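Local structure of ribonucleoside-diphosphate reductase (Pseudomonas aeruginosa, 5IM3) at residues 289-294 against 348-353. The protein probably catalyses the reduction of ribonucleoside diphosphates to the corresponding deoxyribonucleotides, supplying precursors for DNA synthesis, and binds dATP. Numbering follows the deposited sequence.
Sequences HERDQQ and LSSFDY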
# COMPACT_ATOMS: atom_id res chain seq x y z
N HIS A 289 30.93 -56.22 -11.23
CA HIS A 289 30.92 -55.71 -9.86
C HIS A 289 31.57 -54.33 -9.75
O HIS A 289 31.31 -53.63 -8.77
CB HIS A 289 31.63 -56.67 -8.92
CG HIS A 289 33.13 -56.58 -8.98
ND1 HIS A 289 33.87 -57.19 -9.96
CD2 HIS A 289 34.01 -55.94 -8.18
CE1 HIS A 289 35.15 -56.93 -9.76
NE2 HIS A 289 35.26 -56.17 -8.69
N GLU A 290 32.40 -53.94 -10.71
CA GLU A 290 33.06 -52.64 -10.64
C GLU A 290 32.08 -51.48 -10.84
O GLU A 290 32.39 -50.36 -10.44
CB GLU A 290 34.18 -52.56 -11.67
CG GLU A 290 35.44 -53.32 -11.28
CD GLU A 290 36.22 -52.65 -10.15
OE1 GLU A 290 35.84 -51.54 -9.74
OE2 GLU A 290 37.22 -53.24 -9.68
N ARG A 291 30.93 -51.72 -11.45
CA ARG A 291 29.97 -50.64 -11.67
C ARG A 291 29.32 -50.17 -10.37
O ARG A 291 28.66 -49.13 -10.38
CB ARG A 291 28.92 -51.07 -12.68
CG ARG A 291 29.53 -51.65 -13.94
CD ARG A 291 28.55 -51.74 -15.09
NE ARG A 291 29.10 -52.48 -16.22
CZ ARG A 291 28.54 -52.55 -17.41
NH1 ARG A 291 27.39 -51.92 -17.65
NH2 ARG A 291 29.12 -53.25 -18.38
N ASP A 292 29.50 -50.89 -9.27
CA ASP A 292 29.08 -50.38 -7.97
C ASP A 292 29.87 -49.14 -7.58
O ASP A 292 29.37 -48.29 -6.82
CB ASP A 292 29.24 -51.46 -6.90
CG ASP A 292 28.08 -52.44 -6.88
OD1 ASP A 292 27.20 -52.35 -7.76
OD2 ASP A 292 28.05 -53.31 -5.98
N GLN A 293 31.10 -49.01 -8.07
CA GLN A 293 31.93 -47.85 -7.76
C GLN A 293 31.39 -46.56 -8.37
O GLN A 293 31.84 -45.48 -7.99
CB GLN A 293 33.36 -48.09 -8.23
CG GLN A 293 33.99 -49.40 -7.76
CD GLN A 293 34.04 -49.52 -6.25
OE1 GLN A 293 33.03 -49.80 -5.60
NE2 GLN A 293 35.22 -49.31 -5.68
N GLN A 294 30.44 -46.66 -9.31
CA GLN A 294 29.91 -45.48 -9.99
C GLN A 294 28.98 -44.66 -9.11
O GLN A 294 28.73 -43.49 -9.43
CB GLN A 294 29.17 -45.89 -11.26
CG GLN A 294 29.99 -46.72 -12.23
CD GLN A 294 29.15 -47.33 -13.33
OE1 GLN A 294 27.92 -47.23 -13.32
NE2 GLN A 294 29.80 -47.98 -14.29
N LEU A 348 21.80 -50.10 -18.50
CA LEU A 348 21.29 -49.55 -17.25
C LEU A 348 22.40 -49.36 -16.22
O LEU A 348 22.55 -48.28 -15.65
CB LEU A 348 20.18 -50.45 -16.69
CG LEU A 348 18.87 -50.48 -17.47
CD1 LEU A 348 17.96 -51.57 -16.93
CD2 LEU A 348 18.17 -49.13 -17.41
N SER A 349 23.18 -50.42 -15.98
CA SER A 349 24.20 -50.38 -14.93
C SER A 349 25.31 -49.38 -15.21
O SER A 349 26.00 -48.96 -14.28
CB SER A 349 24.80 -51.78 -14.74
OG SER A 349 25.36 -52.26 -15.94
N SER A 350 25.51 -49.00 -16.47
CA SER A 350 26.51 -48.00 -16.83
C SER A 350 26.00 -46.58 -16.73
O SER A 350 26.79 -45.64 -16.88
CB SER A 350 27.01 -48.25 -18.26
OG SER A 350 25.99 -47.96 -19.20
N PHE A 351 24.70 -46.39 -16.50
CA PHE A 351 24.05 -45.08 -16.44
C PHE A 351 23.99 -44.40 -17.79
O PHE A 351 23.74 -43.19 -17.86
CB PHE A 351 24.74 -44.15 -15.43
CG PHE A 351 24.80 -44.70 -14.02
CD1 PHE A 351 24.12 -45.85 -13.65
CD2 PHE A 351 25.55 -44.03 -13.05
CE1 PHE A 351 24.19 -46.33 -12.36
CE2 PHE A 351 25.62 -44.51 -11.76
CZ PHE A 351 24.94 -45.66 -11.41
N ASP A 352 24.23 -45.13 -18.89
CA ASP A 352 24.08 -44.54 -20.21
C ASP A 352 22.63 -44.15 -20.49
O ASP A 352 22.38 -43.16 -21.18
CB ASP A 352 24.59 -45.51 -21.28
CG ASP A 352 26.10 -45.63 -21.29
OD1 ASP A 352 26.76 -45.00 -20.44
OD2 ASP A 352 26.62 -46.38 -22.15
N TYR A 353 21.69 -44.94 -19.98
CA TYR A 353 20.26 -44.70 -20.11
C TYR A 353 19.60 -45.24 -18.86
O TYR A 353 20.13 -46.15 -18.22
CB TYR A 353 19.70 -45.36 -21.38
CG TYR A 353 18.22 -45.65 -21.36
CD1 TYR A 353 17.73 -46.86 -20.86
CD2 TYR A 353 17.30 -44.73 -21.85
CE1 TYR A 353 16.37 -47.13 -20.85
CE2 TYR A 353 15.94 -45.00 -21.84
CZ TYR A 353 15.48 -46.20 -21.34
OH TYR A 353 14.13 -46.46 -21.33
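Arg291 and Gln294, one turn apart on the 3-10 segment 289-294, lie against the C-terminal end of helix 337-349, where the chain leaves the helix through a Schellman motif with Phe351 at positive phi (69°). The contact thus joins the linker between helices 280-286 and 297-307 to a helix terminus of the all-alpha region, just ahead of strand 353-355.

The closest approach is at buried Ser349. With its chain extended from CG to NE, Arg291 passes alongside Ser349, CD lying 3.3 Å from Ser349 OG, and its guanidinium reaches that hydroxyl obliquely. The resulting hydrogen bond from Arg291 NH1 to Ser349 OG is short (2.7 Å) but weak, being strongly bent (117°). The same hydroxyl also bonds to Tyr345 O, a turn earlier in the helix, while Gln320 and Phe323 of helix 319-330 pack on Ser349. The ring of Phe351, also buried, is met at van der Waals distance by Gln294 CB at CE2 (3.8 Å), and Phe295 meets that ring edge-to-face.

Ser350 lies on the side partly open to solvent and is touched through ordinary contacts alone. The guanidinium turns an edge to it, where Arg291 NH1 lies 3.7 Å from Ser350 N, a contact between two donors and so not a hydrogen bond. Ser350 OG turns back to its own chain, bonding to Asn346 O and receiving a weak, 3.3 Å hydrogen bond from Asp352 N.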